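Local coordinates for uncharacterized protein (Mycobacterium avium subsp. paratuberculosis, PDB 4R9Z), which probably hydrolyses fatty acyl-CoA thioesters, as a double hot-dog protein of the acyl-CoA thioesterase II family, at residues L17-Q22 against A50-A55; G27-A32 against S43-L48; G56-S61 against H227-L232; R93-Q98 against L103-S108; L156-R161 against A192-Y197. One frame throughout, in Å; residues are numbered along the deposited sequence.

Interactions 1, 2 and 5 hold helices 39-52 and 188-201 of a double hot-dog fold to neighbouring chain; interactions 3 and 4 join strands and a loop. Interactions 1 and 2 both hold helix 39-52 to the chain that precedes it, the first at the surface through arginines reaching backbone carbonyls, the second deeper through glutamine amides. Interaction 4 is a buried strand pairing whose residues Val94 and Met104 pack on the same helix. Interaction 5, also buried, is aromatic and apolar and belongs to the second hot-dog; its Tyr197 touches Ala44 of interaction 2. Interaction 3 joins the two halves at the surface by charge alone. Interactions 3 and 4 also meet the second subunit.

Interaction 1 of 5, residues L17-Q22 against A50-A55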
# COMPACT_ATOMS: atom_id res chain seq x y z
N LEU B 17 -19.97 -12.16 8.31
CA LEU B 17 -20.79 -10.99 8.07
C LEU B 17 -22.20 -11.38 7.68
O LEU B 17 -22.41 -12.44 7.08
CB LEU B 17 -20.18 -10.14 6.97
CG LEU B 17 -18.70 -9.83 7.12
CD1 LEU B 17 -18.20 -9.04 5.92
CD2 LEU B 17 -18.45 -9.08 8.41
N GLU B 18 -23.16 -10.53 8.02
CA GLU B 18 -24.52 -10.71 7.54
C GLU B 18 -24.70 -9.97 6.22
O GLU B 18 -24.50 -8.76 6.15
CB GLU B 18 -25.55 -10.21 8.56
CG GLU B 18 -26.97 -10.67 8.27
CD GLU B 18 -28.01 -9.79 8.92
OE1 GLU B 18 -27.63 -8.84 9.64
OE2 GLU B 18 -29.22 -10.05 8.73
N ARG B 19 -25.07 -10.70 5.18
CA ARG B 19 -25.37 -10.08 3.91
C ARG B 19 -26.76 -9.46 3.94
O ARG B 19 -27.73 -10.12 4.30
CB ARG B 19 -25.26 -11.09 2.78
CG ARG B 19 -25.42 -10.45 1.43
CD ARG B 19 -25.52 -11.46 0.32
NE ARG B 19 -24.24 -12.06 -0.05
CZ ARG B 19 -23.46 -11.61 -1.03
NH1 ARG B 19 -23.83 -10.54 -1.72
NH2 ARG B 19 -22.32 -12.22 -1.31
N VAL B 20 -26.85 -8.18 3.59
CA VAL B 20 -28.13 -7.49 3.52
C VAL B 20 -28.41 -6.99 2.11
O VAL B 20 -29.37 -6.25 1.88
CB VAL B 20 -28.20 -6.30 4.51
CG1 VAL B 20 -28.11 -6.80 5.94
CG2 VAL B 20 -27.10 -5.30 4.22
N GLY B 21 -27.57 -7.37 1.16
CA GLY B 21 -27.78 -6.99 -0.22
C GLY B 21 -26.80 -7.65 -1.17
O GLY B 21 -25.97 -8.45 -0.75
N GLN B 22 -26.91 -7.33 -2.45
CA GLN B 22 -25.97 -7.87 -3.42
C GLN B 22 -24.56 -7.34 -3.15
O GLN B 22 -23.57 -8.03 -3.37
CB GLN B 22 -26.42 -7.54 -4.84
CG GLN B 22 -25.49 -8.04 -5.94
CD GLN B 22 -25.49 -9.55 -6.07
OE1 GLN B 22 -26.16 -10.26 -5.31
NE2 GLN B 22 -24.72 -10.06 -7.03
N ALA B 50 -15.52 -7.83 0.46
CA ALA B 50 -15.07 -7.82 -0.92
C ALA B 50 -14.95 -9.24 -1.48
O ALA B 50 -15.42 -9.53 -2.58
CB ALA B 50 -13.73 -7.10 -1.03
N SER B 51 -14.33 -10.12 -0.70
CA SER B 51 -14.08 -11.50 -1.12
C SER B 51 -15.36 -12.26 -1.46
O SER B 51 -15.38 -13.04 -2.41
CB SER B 51 -13.31 -12.24 -0.03
OG SER B 51 -12.13 -11.56 0.31
N ARG B 52 -16.41 -12.04 -0.68
CA ARG B 52 -17.69 -12.70 -0.90
C ARG B 52 -18.43 -12.20 -2.15
O ARG B 52 -19.35 -12.86 -2.63
CB ARG B 52 -18.59 -12.53 0.32
CG ARG B 52 -18.12 -13.34 1.52
CD ARG B 52 -18.92 -13.06 2.78
NE ARG B 52 -20.31 -13.47 2.66
CZ ARG B 52 -21.19 -13.38 3.65
NH1 ARG B 52 -20.82 -12.90 4.83
NH2 ARG B 52 -22.44 -13.77 3.47
N THR B 53 -18.01 -11.05 -2.67
CA THR B 53 -18.56 -10.54 -3.93
C THR B 53 -17.66 -10.91 -5.10
O THR B 53 -17.91 -10.50 -6.23
CB THR B 53 -18.73 -9.01 -3.93
OG1 THR B 53 -17.45 -8.37 -4.00
CG2 THR B 53 -19.51 -8.54 -2.70
N ALA B 54 -16.57 -11.61 -4.82
CA ALA B 54 -15.70 -12.14 -5.87
C ALA B 54 -15.78 -13.66 -5.87
O ALA B 54 -15.27 -14.31 -4.96
CB ALA B 54 -14.27 -11.67 -5.66
N ALA B 55 -16.34 -14.21 -6.93
CA ALA B 55 -16.75 -15.61 -6.92
C ALA B 55 -15.58 -16.57 -7.05
O ALA B 55 -15.00 -16.71 -8.13
CB ALA B 55 -17.76 -15.85 -8.03
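Arg52 brings its guanidinium against Leu17 and Arg19, its edge to Leu17 O, with NH1 beside Leu17 CB and NH2 near Arg19 CB. Arg52 NH1 donates to Leu17 O at 2.8 Å in a nearly straight bond (167° at the hydrogen). The oxygen lies in the guanidinium plane, whereas the nitrogen stands above the plane of the Leu17 carbonyl rather than on a lone pair. A bend at chi3 (65°) turns the otherwise extended Arg52 chain toward this carbonyl.

Arg19 answers in the reverse direction. Its NH2 makes a weak bond of 3.3 Å to Arg52 O, while NH1 donates to Gly21 O at 3.1 Å, on a lone pair of that carbonyl, and more weakly to Gln22 O. The firmer bond to Gly21 O and the two weak ones limit its rotation, and the carbonyls would temper the like charges of Arg19 NE and Arg52 NH2, which are 4.3 Å apart. Beyond them, Thr53 CG2 rests against Gln22 O at 4.1 Å.

The contact brings short strand 18-19 to the C-terminal end of helix 39-52. Phe25 of strand 24-27 touches Arg19, Arg52 and Thr53, and Leu17 packs on Gln45, Leu48 and Ala49 of the helix.

Interaction 2 of 5, residues G27-A32 against S43-L48; sequences GQQLPA and SAQALL
Gln45 projects from its helix toward the chain at Gly27, Gln28 and Gln29, and both ends of its amide are used. The side chain is extended beyond CG, which carries the amide clear of the helix backbone and up to the opposing chain. There Gln45 NE2 donates to Gln28 O at 3.0 Å, approaching from above the carbonyl plane. The same nitrogen also bonds to Thr14 O, so two backbone carbonyls hold it.

The other end, Gln45 OE1, accepts from Gln29 NE2 at 2.9 Å. This bond is straighter, at 158°, and better directed: the donor lies on a lone pair in the plane of the Gln45 amide, and the acceptor lies near the plane of the Gln29 amide. The two amide planes are nevertheless almost perpendicular, 82° apart.

Gln29 reaches this position by folding back. With chi1 and chi2 both near -55°, its chain bends at CG and returns its amide toward Gly27, where Gln29 NE2 also donates to Gly27 O at 3.0 Å from well above that carbonyl plane. One nitrogen therefore links the backbone of its own segment to the helix. Gly27 itself lies close to the Gln45 amide, with Gly27 CA 3.7 Å from Gln45 NE2.

The contact lies where strand 24-27 runs out into the loop leading to helix 39-52. Gly27 is backbone-bonded to Val76, Gln45 also packs on Phe78 of strand 76-85, and Ala44, Leu47 and Leu48 turn to helix 188-201.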
# COMPACT_ATOMS: atom_id res chain seq x y z
N GLY B 27 -21.36 -5.97 9.78
CA GLY B 27 -20.38 -6.67 10.59
C GLY B 27 -20.50 -6.32 12.05
O GLY B 27 -20.53 -5.15 12.43
N GLN B 28 -20.60 -7.35 12.89
CA GLN B 28 -20.79 -7.11 14.31
C GLN B 28 -19.45 -6.79 14.94
O GLN B 28 -18.42 -7.36 14.59
CB GLN B 28 -21.44 -8.32 14.99
CG GLN B 28 -22.91 -8.50 14.66
CD GLN B 28 -23.71 -7.21 14.80
OE1 GLN B 28 -23.48 -6.42 15.71
NE2 GLN B 28 -24.65 -7.00 13.88
N GLN B 29 -19.47 -5.85 15.88
CA GLN B 29 -18.24 -5.43 16.53
C GLN B 29 -18.18 -6.06 17.90
O GLN B 29 -19.21 -6.40 18.49
CB GLN B 29 -18.17 -3.91 16.62
CG GLN B 29 -18.26 -3.21 15.28
CD GLN B 29 -17.26 -3.75 14.28
OE1 GLN B 29 -16.06 -3.82 14.57
NE2 GLN B 29 -17.74 -4.15 13.11
N LEU B 30 -16.98 -6.19 18.43
CA LEU B 30 -16.81 -6.77 19.75
C LEU B 30 -16.33 -5.72 20.74
O LEU B 30 -15.59 -4.81 20.38
CB LEU B 30 -15.85 -7.96 19.68
CG LEU B 30 -14.64 -7.85 18.75
CD1 LEU B 30 -13.57 -6.96 19.33
CD2 LEU B 30 -14.08 -9.22 18.43
N PRO B 31 -16.81 -5.84 21.99
CA PRO B 31 -16.50 -4.94 23.11
C PRO B 31 -15.01 -4.69 23.31
O PRO B 31 -14.20 -5.62 23.30
CB PRO B 31 -17.09 -5.67 24.31
CG PRO B 31 -18.24 -6.42 23.75
CD PRO B 31 -17.83 -6.83 22.36
N ALA B 32 -14.72 -3.43 23.51
CA ALA B 32 -13.38 -3.01 23.73
C ALA B 32 -13.44 -1.92 24.75
O ALA B 32 -14.39 -1.14 24.78
CB ALA B 32 -12.80 -2.50 22.44
N SER B 43 -10.81 -3.96 8.99
CA SER B 43 -10.24 -4.19 7.67
C SER B 43 -10.35 -5.66 7.27
O SER B 43 -10.45 -5.99 6.09
CB SER B 43 -8.77 -3.75 7.61
OG SER B 43 -7.93 -4.65 8.32
N ALA B 44 -10.33 -6.54 8.27
CA ALA B 44 -10.52 -7.97 8.02
C ALA B 44 -11.95 -8.25 7.57
O ALA B 44 -12.18 -9.06 6.67
CB ALA B 44 -10.19 -8.78 9.26
N GLN B 45 -12.90 -7.58 8.22
CA GLN B 45 -14.30 -7.70 7.85
C GLN B 45 -14.54 -7.16 6.44
O GLN B 45 -15.24 -7.77 5.64
CB GLN B 45 -15.19 -6.97 8.86
CG GLN B 45 -15.41 -7.72 10.16
CD GLN B 45 -16.35 -7.00 11.11
OE1 GLN B 45 -16.40 -5.77 11.14
NE2 GLN B 45 -17.09 -7.77 11.90
N ALA B 46 -13.95 -6.00 6.16
CA ALA B 46 -14.09 -5.37 4.85
C ALA B 46 -13.50 -6.24 3.75
O ALA B 46 -14.01 -6.26 2.63
CB ALA B 46 -13.44 -4.00 4.86
N LEU B 47 -12.44 -6.96 4.07
CA LEU B 47 -11.80 -7.85 3.11
C LEU B 47 -12.69 -9.04 2.82
O LEU B 47 -12.76 -9.50 1.68
CB LEU B 47 -10.44 -8.33 3.63
CG LEU B 47 -9.73 -9.28 2.66
CD1 LEU B 47 -9.41 -8.59 1.34
CD2 LEU B 47 -8.48 -9.89 3.29
N LEU B 48 -13.37 -9.53 3.85
CA LEU B 48 -14.32 -10.62 3.66
C LEU B 48 -15.50 -10.15 2.83
O LEU B 48 -16.02 -10.89 2.00
CB LEU B 48 -14.79 -11.17 5.01
CG LEU B 48 -13.73 -12.03 5.71
CD1 LEU B 48 -14.11 -12.30 7.16
CD2 LEU B 48 -13.54 -13.32 4.94

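Interaction 3 of 5, residues G56-S61 against H227-L232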
# COMPACT_ATOMS: atom_id res chain seq x y z
N GLY B 56 -15.26 -17.24 -5.95
CA GLY B 56 -14.19 -18.23 -5.91
C GLY B 56 -12.82 -17.69 -6.28
O GLY B 56 -12.00 -18.37 -6.88
N ARG B 57 -12.57 -16.44 -5.89
CA ARG B 57 -11.29 -15.80 -6.15
C ARG B 57 -10.67 -15.36 -4.84
O ARG B 57 -11.38 -14.96 -3.91
CB ARG B 57 -11.47 -14.62 -7.10
CG ARG B 57 -11.78 -15.04 -8.53
CD ARG B 57 -11.91 -13.84 -9.47
NE ARG B 57 -12.26 -14.26 -10.82
CZ ARG B 57 -12.33 -13.44 -11.87
NH1 ARG B 57 -12.07 -12.15 -11.73
NH2 ARG B 57 -12.65 -13.92 -13.07
N GLU B 58 -9.35 -15.45 -4.75
CA GLU B 58 -8.65 -15.09 -3.52
C GLU B 58 -7.97 -13.73 -3.63
O GLU B 58 -7.52 -13.33 -4.70
CB GLU B 58 -7.62 -16.17 -3.17
CG GLU B 58 -8.23 -17.46 -2.65
CD GLU B 58 -7.25 -18.61 -2.69
OE1 GLU B 58 -6.20 -18.52 -2.02
OE2 GLU B 58 -7.53 -19.60 -3.39
N PRO B 59 -7.90 -13.00 -2.50
CA PRO B 59 -7.25 -11.69 -2.51
C PRO B 59 -5.74 -11.81 -2.57
O PRO B 59 -5.14 -12.58 -1.82
CB PRO B 59 -7.69 -11.06 -1.19
CG PRO B 59 -7.99 -12.22 -0.31
CD PRO B 59 -8.48 -13.32 -1.19
N HIS B 60 -5.12 -11.05 -3.47
CA HIS B 60 -3.67 -11.06 -3.53
C HIS B 60 -3.11 -9.74 -2.99
O HIS B 60 -1.91 -9.64 -2.71
CB HIS B 60 -3.20 -11.32 -4.96
CG HIS B 60 -3.58 -10.26 -5.94
ND1 HIS B 60 -2.84 -9.11 -6.12
CD2 HIS B 60 -4.62 -10.17 -6.80
CE1 HIS B 60 -3.41 -8.36 -7.05
NE2 HIS B 60 -4.49 -8.98 -7.48
N SER B 61 -3.97 -8.73 -2.83
CA SER B 61 -3.57 -7.49 -2.16
C SER B 61 -4.77 -6.70 -1.69
O SER B 61 -5.88 -6.86 -2.19
CB SER B 61 -2.69 -6.63 -3.08
OG SER B 61 -3.38 -6.21 -4.24
N HIS B 227 1.22 -13.64 -0.75
CA HIS B 227 2.17 -14.39 -1.52
C HIS B 227 1.76 -15.84 -1.63
O HIS B 227 1.47 -16.33 -2.69
CB HIS B 227 3.53 -14.27 -0.86
CG HIS B 227 4.63 -14.87 -1.65
ND1 HIS B 227 5.08 -16.14 -1.44
CD2 HIS B 227 5.41 -14.36 -2.61
CE1 HIS B 227 6.07 -16.40 -2.26
NE2 HIS B 227 6.29 -15.33 -2.98
N GLY B 228 1.73 -16.51 -0.50
CA GLY B 228 1.46 -17.90 -0.47
C GLY B 228 0.37 -18.07 0.52
O GLY B 228 0.03 -17.16 1.20
N ARG B 229 -0.23 -19.24 0.55
CA ARG B 229 -1.35 -19.48 1.43
C ARG B 229 -0.90 -19.83 2.85
O ARG B 229 -0.03 -20.68 3.05
CB ARG B 229 -2.23 -20.58 0.85
CG ARG B 229 -3.71 -20.28 0.97
CD ARG B 229 -4.54 -21.32 0.25
NE ARG B 229 -4.48 -21.11 -1.19
CZ ARG B 229 -5.22 -21.78 -2.07
NH1 ARG B 229 -6.08 -22.70 -1.65
NH2 ARG B 229 -5.11 -21.52 -3.37
N ALA B 230 -1.51 -19.17 3.83
CA ALA B 230 -1.10 -19.32 5.22
C ALA B 230 -1.52 -20.65 5.82
O ALA B 230 -2.63 -21.14 5.58
CB ALA B 230 -1.67 -18.18 6.05
N VAL B 231 -0.63 -21.23 6.63
CA VAL B 231 -0.93 -22.45 7.35
C VAL B 231 -1.14 -22.12 8.82
O VAL B 231 -0.18 -21.96 9.57
CB VAL B 231 0.19 -23.48 7.22
CG1 VAL B 231 -0.12 -24.70 8.06
CG2 VAL B 231 0.38 -23.88 5.77
N LEU B 232 -2.40 -22.01 9.24
CA LEU B 232 -2.72 -21.59 10.60
C LEU B 232 -2.81 -22.76 11.57
O LEU B 232 -3.27 -22.59 12.70
CB LEU B 232 -4.04 -20.82 10.62
CG LEU B 232 -4.15 -19.53 9.81
CD1 LEU B 232 -5.55 -18.96 9.94
CD2 LEU B 232 -3.11 -18.52 10.28
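In this double hot-dog fold, the start of strand 58-66, in the N-terminal hot-dog, meets the loop that follows strand 218-226 in the second. A single surface salt bridge, between Glu58 and Arg229, makes the contact. The backbones themselves stay well apart, with the CA atoms of Glu58 and Arg229 9.9 Å from each other, and the two long side chains span the distance.

Glu58 runs extended beyond CG toward the loop, while Arg229 bends at chi3 (-76°) and swings its guanidinium across the carboxylate. The carboxylate lies over one face of the guanidinium, the two planes nearly perpendicular at 85°, instead of pairing with its edge. No N-H points at either oxygen, and the attraction is one of charge without hydrogen bonds, probably less directional than an edge-on pair.

Val113 touches both side chains, and Pro188 of helix 188-201 also packs on Arg229. Asn258 holds the loop backbone at Arg229 O and Val231 N. Nearby, His60 and Ser61 bond to Glu270 of the second subunit.

Of the two carboxylate oxygens, OE2 of Glu58 comes within 3.1 Å of NH2 of Arg229, and OE1 of Glu58 lies 3.2 Å from NE of Arg229.

Interaction 4 of 5, residues R93-Q98 against L103-S108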
# COMPACT_ATOMS: atom_id res chain seq x y z
N ARG B 93 -14.02 -2.04 -4.15
CA ARG B 93 -13.95 -0.97 -3.16
C ARG B 93 -14.86 -1.36 -2.01
O ARG B 93 -15.94 -1.89 -2.23
CB ARG B 93 -14.41 0.37 -3.74
CG ARG B 93 -14.53 1.45 -2.68
CD ARG B 93 -15.25 2.71 -3.17
NE ARG B 93 -15.12 2.95 -4.61
CZ ARG B 93 -16.06 3.55 -5.34
NH1 ARG B 93 -17.19 3.94 -4.77
NH2 ARG B 93 -15.87 3.74 -6.65
N VAL B 94 -14.41 -1.15 -0.78
CA VAL B 94 -15.27 -1.39 0.37
C VAL B 94 -15.27 -0.16 1.25
O VAL B 94 -14.21 0.34 1.64
CB VAL B 94 -14.84 -2.61 1.20
CG1 VAL B 94 -15.72 -2.74 2.43
CG2 VAL B 94 -14.92 -3.87 0.36
N THR B 95 -16.46 0.35 1.55
CA THR B 95 -16.58 1.50 2.43
C THR B 95 -17.32 1.07 3.69
O THR B 95 -18.42 0.53 3.62
CB THR B 95 -17.31 2.68 1.74
OG1 THR B 95 -16.57 3.08 0.58
CG2 THR B 95 -17.42 3.86 2.67
N ALA B 96 -16.70 1.28 4.85
CA ALA B 96 -17.33 0.91 6.12
C ALA B 96 -17.94 2.13 6.79
O ALA B 96 -17.28 3.15 6.97
CB ALA B 96 -16.34 0.24 7.03
N ARG B 97 -19.21 2.01 7.18
CA ARG B 97 -19.92 3.13 7.77
C ARG B 97 -20.62 2.79 9.08
O ARG B 97 -21.07 1.66 9.29
CB ARG B 97 -20.96 3.68 6.81
CG ARG B 97 -20.42 4.36 5.57
CD ARG B 97 -21.59 4.77 4.70
NE ARG B 97 -21.18 5.55 3.54
CZ ARG B 97 -20.99 5.05 2.32
NH1 ARG B 97 -21.16 3.75 2.10
NH2 ARG B 97 -20.63 5.86 1.33
N GLN B 98 -20.69 3.79 9.94
CA GLN B 98 -21.61 3.80 11.07
C GLN B 98 -22.45 5.04 10.90
O GLN B 98 -21.95 6.16 11.01
CB GLN B 98 -20.87 3.80 12.40
CG GLN B 98 -20.74 2.44 13.02
CD GLN B 98 -19.85 2.46 14.24
OE1 GLN B 98 -19.23 3.48 14.55
NE2 GLN B 98 -19.77 1.33 14.94
N LEU B 103 -15.93 5.22 8.24
CA LEU B 103 -14.89 4.83 9.19
C LEU B 103 -13.62 4.44 8.47
O LEU B 103 -12.52 4.84 8.85
CB LEU B 103 -15.36 3.67 10.07
CG LEU B 103 -16.70 3.82 10.78
CD1 LEU B 103 -17.03 2.54 11.54
CD2 LEU B 103 -16.70 5.02 11.70
N MET B 104 -13.77 3.64 7.42
CA MET B 104 -12.64 3.23 6.61
C MET B 104 -13.06 3.02 5.16
O MET B 104 -14.24 2.80 4.87
CB MET B 104 -11.99 1.96 7.16
CG MET B 104 -12.88 0.74 7.24
SD MET B 104 -12.15 -0.77 6.54
CE MET B 104 -12.40 -0.47 4.81
N GLU B 105 -12.10 3.14 4.26
CA GLU B 105 -12.29 2.74 2.88
C GLU B 105 -11.14 1.84 2.46
O GLU B 105 -10.01 2.05 2.89
CB GLU B 105 -12.39 3.95 1.95
CG GLU B 105 -12.73 3.57 0.53
CD GLU B 105 -13.57 4.60 -0.17
OE1 GLU B 105 -14.79 4.67 0.11
OE2 GLU B 105 -13.02 5.34 -1.02
N ALA B 106 -11.44 0.84 1.64
CA ALA B 106 -10.42 -0.12 1.23
C ALA B 106 -10.53 -0.49 -0.24
O ALA B 106 -11.62 -0.49 -0.81
CB ALA B 106 -10.50 -1.37 2.06
N MET B 107 -9.39 -0.78 -0.85
CA MET B 107 -9.39 -1.39 -2.17
C MET B 107 -8.72 -2.75 -2.08
O MET B 107 -7.82 -2.95 -1.28
CB MET B 107 -8.70 -0.51 -3.20
CG MET B 107 -9.37 0.84 -3.39
SD MET B 107 -8.59 1.78 -4.71
CE MET B 107 -6.96 2.02 -4.02
N SER B 108 -9.20 -3.69 -2.88
CA SER B 108 -8.65 -5.04 -2.86
C SER B 108 -8.67 -5.62 -4.25
O SER B 108 -9.48 -5.23 -5.09
CB SER B 108 -9.44 -5.94 -1.91
OG SER B 108 -10.82 -5.90 -2.19
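Thr95 and Glu105 face each other across two antiparallel strands, their side chains on the same face of the sheet as Arg93 and Met107. The Glu105 chain leaves the backbone with CG opposite N (chi1 -174°) and then bends at chi2, bringing OE1 over to Thr95 OG1; the modelled separation is too short to be taken at face value, and the details of this hydrogen bond are doubtful. Arg93 runs obliquely past the same carboxylate, its CD 3.8 Å from Glu105 OE1, and its NE is paired in charge with Glu105 of the second subunit. Thr95 CG2, the other branch, sits over the centre of the Arg97 guanidinium, 3.7 Å above its plane; Arg97 is itself paired with Glu79.

These strands form the 89-98/101-111 hairpin of the N-terminal hot-dog. Val94 and Ala106 are a hydrogen-bonded pair. Leu103 and Met104 both stand opposite Ala96, a classic beta bulge, with Ala96 N bonded to Met104 O and Leu103 N to Ala96 O.

Leu103 crosses Gln98 obliquely, its CD1 3.8 Å from Gln98 OE1; Gln98 NE2 bonds to Asp71 O. Ala96 CB meets Met104 CG at 3.5 Å. The Met104 chain bends at chi2 and chi3, bringing CE to 3.7 Å from Val94 O; Val94 and Met104 both pack on Ala46 of helix 39-52.

Interaction 5 of 5, residues L156-R161 against A192-Y197; sequences LRWFER and ASLVAY
Trp158 buries the most surface here, laying its indole against Leu194 and Tyr197 on successive turns of a helix. With CG held between the backbone N and carbonyl carbon (chi1 56°), the indole extends toward the helix. It presents an edge to the face of Tyr197: the centroids of the Trp158 five-membered ring and the Tyr197 ring are 4.9 Å apart, and the planes stand at 61°, an edge-to-face pair. Within this pair Trp158 CZ2 comes closest, 3.7 Å from Tyr197 CD1, while Trp158 NE1 lies 3.8 Å above the tyrosine plane, toward its rim. That nitrogen has a weak bond of its own to Ser155 O.

Helix 188-201 is probably the central helix of the second hot-dog domain, and the 156-161 segment leads into strand 159-163, joined by backbone hydrogen bonds between Trp158 and Asp181 and between Glu160 and Arg179.

Leu194 takes the far end of the indole. Its CD2 packs on Trp158 CZ3 at 3.8 Å, and its backbone O lies near the indole plane at the edge, 3.5 Å from Trp158 CH2. Phe159 covers one face of the indole, with CD2 over the ring centre. Leu8 and Val11 of helix 8-15 also pack on Trp158, and Tyr197 OH is hydrogen-bonded to His41 ND1.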
# COMPACT_ATOMS: atom_id res chain seq x y z
N LEU B 156 -7.50 -8.79 20.52
CA LEU B 156 -6.12 -9.18 20.81
C LEU B 156 -5.94 -10.62 21.32
O LEU B 156 -4.88 -11.21 21.14
CB LEU B 156 -5.52 -8.21 21.83
CG LEU B 156 -5.55 -6.74 21.42
CD1 LEU B 156 -4.82 -5.88 22.43
CD2 LEU B 156 -4.97 -6.55 20.03
N ARG B 157 -6.97 -11.18 21.94
CA ARG B 157 -6.83 -12.47 22.64
C ARG B 157 -7.02 -13.75 21.82
O ARG B 157 -6.91 -14.85 22.36
CB ARG B 157 -7.80 -12.50 23.83
CG ARG B 157 -7.47 -11.50 24.93
CD ARG B 157 -8.33 -11.69 26.18
NE ARG B 157 -9.63 -11.03 26.09
CZ ARG B 157 -10.78 -11.65 25.84
NH1 ARG B 157 -10.80 -12.96 25.65
NH2 ARG B 157 -11.91 -10.95 25.79
N TRP B 158 -7.31 -13.64 20.52
CA TRP B 158 -7.58 -14.83 19.73
C TRP B 158 -6.33 -15.53 19.21
O TRP B 158 -6.43 -16.54 18.51
CB TRP B 158 -8.49 -14.52 18.54
CG TRP B 158 -7.98 -13.45 17.63
CD1 TRP B 158 -8.06 -12.11 17.83
CD2 TRP B 158 -7.32 -13.64 16.37
NE1 TRP B 158 -7.49 -11.44 16.77
CE2 TRP B 158 -7.02 -12.36 15.87
CE3 TRP B 158 -6.94 -14.76 15.63
CZ2 TRP B 158 -6.37 -12.16 14.65
CZ3 TRP B 158 -6.29 -14.57 14.42
CH2 TRP B 158 -6.02 -13.28 13.94
N PHE B 159 -5.15 -14.99 19.50
CA PHE B 159 -3.93 -15.63 19.03
C PHE B 159 -2.85 -15.73 20.10
O PHE B 159 -2.72 -14.85 20.95
CB PHE B 159 -3.38 -14.89 17.80
CG PHE B 159 -3.11 -13.44 18.05
CD1 PHE B 159 -1.88 -13.02 18.53
CD2 PHE B 159 -4.09 -12.49 17.82
CE1 PHE B 159 -1.63 -11.69 18.77
CE2 PHE B 159 -3.85 -11.15 18.05
CZ PHE B 159 -2.62 -10.75 18.53
N GLU B 160 -2.06 -16.81 20.05
CA GLU B 160 -0.89 -16.95 20.91
C GLU B 160 0.30 -16.26 20.26
O GLU B 160 0.32 -16.07 19.04
CB GLU B 160 -0.56 -18.42 21.17
CG GLU B 160 -1.68 -19.24 21.79
CD GLU B 160 -1.30 -20.70 21.98
OE1 GLU B 160 -0.36 -20.97 22.76
OE2 GLU B 160 -1.94 -21.57 21.36
N ARG B 161 1.30 -15.92 21.06
CA ARG B 161 2.44 -15.19 20.53
C ARG B 161 3.72 -15.38 21.33
O ARG B 161 3.71 -15.38 22.56
CB ARG B 161 2.12 -13.70 20.48
CG ARG B 161 1.45 -13.20 21.75
CD ARG B 161 0.97 -11.78 21.60
NE ARG B 161 2.08 -10.85 21.38
CZ ARG B 161 1.92 -9.56 21.11
NH1 ARG B 161 0.70 -9.05 21.02
NH2 ARG B 161 2.98 -8.79 20.92
N ALA B 192 -6.93 -15.71 4.93
CA ALA B 192 -6.28 -14.50 4.44
C ALA B 192 -6.70 -13.28 5.26
O ALA B 192 -5.87 -12.44 5.60
CB ALA B 192 -6.61 -14.29 2.98
N SER B 193 -7.99 -13.19 5.59
CA SER B 193 -8.47 -12.06 6.37
C SER B 193 -7.92 -12.11 7.79
O SER B 193 -7.68 -11.08 8.41
CB SER B 193 -10.00 -12.03 6.41
OG SER B 193 -10.51 -13.16 7.09
N LEU B 194 -7.68 -13.32 8.30
CA LEU B 194 -7.14 -13.48 9.64
C LEU B 194 -5.67 -13.10 9.66
O LEU B 194 -5.18 -12.53 10.63
CB LEU B 194 -7.32 -14.91 10.14
CG LEU B 194 -8.73 -15.28 10.58
CD1 LEU B 194 -8.85 -16.79 10.72
CD2 LEU B 194 -9.06 -14.58 11.89
N VAL B 195 -4.98 -13.43 8.58
CA VAL B 195 -3.62 -12.98 8.39
C VAL B 195 -3.58 -11.45 8.39
O VAL B 195 -2.83 -10.84 9.15
CB VAL B 195 -3.02 -13.50 7.08
CG1 VAL B 195 -1.77 -12.73 6.73
CG2 VAL B 195 -2.73 -14.98 7.22
N ALA B 196 -4.41 -10.84 7.55
CA ALA B 196 -4.52 -9.39 7.51
C ALA B 196 -4.90 -8.82 8.87
O ALA B 196 -4.33 -7.82 9.32
CB ALA B 196 -5.52 -8.96 6.45
N TYR B 197 -5.88 -9.45 9.52
CA TYR B 197 -6.34 -9.07 10.86
C TYR B 197 -5.17 -8.94 11.83
O TYR B 197 -4.99 -7.91 12.47
CB TYR B 197 -7.35 -10.11 11.37
CG TYR B 197 -8.24 -9.67 12.52
CD1 TYR B 197 -7.77 -8.88 13.55
CD2 TYR B 197 -9.57 -10.08 12.56
CE1 TYR B 197 -8.59 -8.49 14.59
CE2 TYR B 197 -10.40 -9.70 13.61
CZ TYR B 197 -9.91 -8.91 14.62
OH TYR B 197 -10.73 -8.52 15.65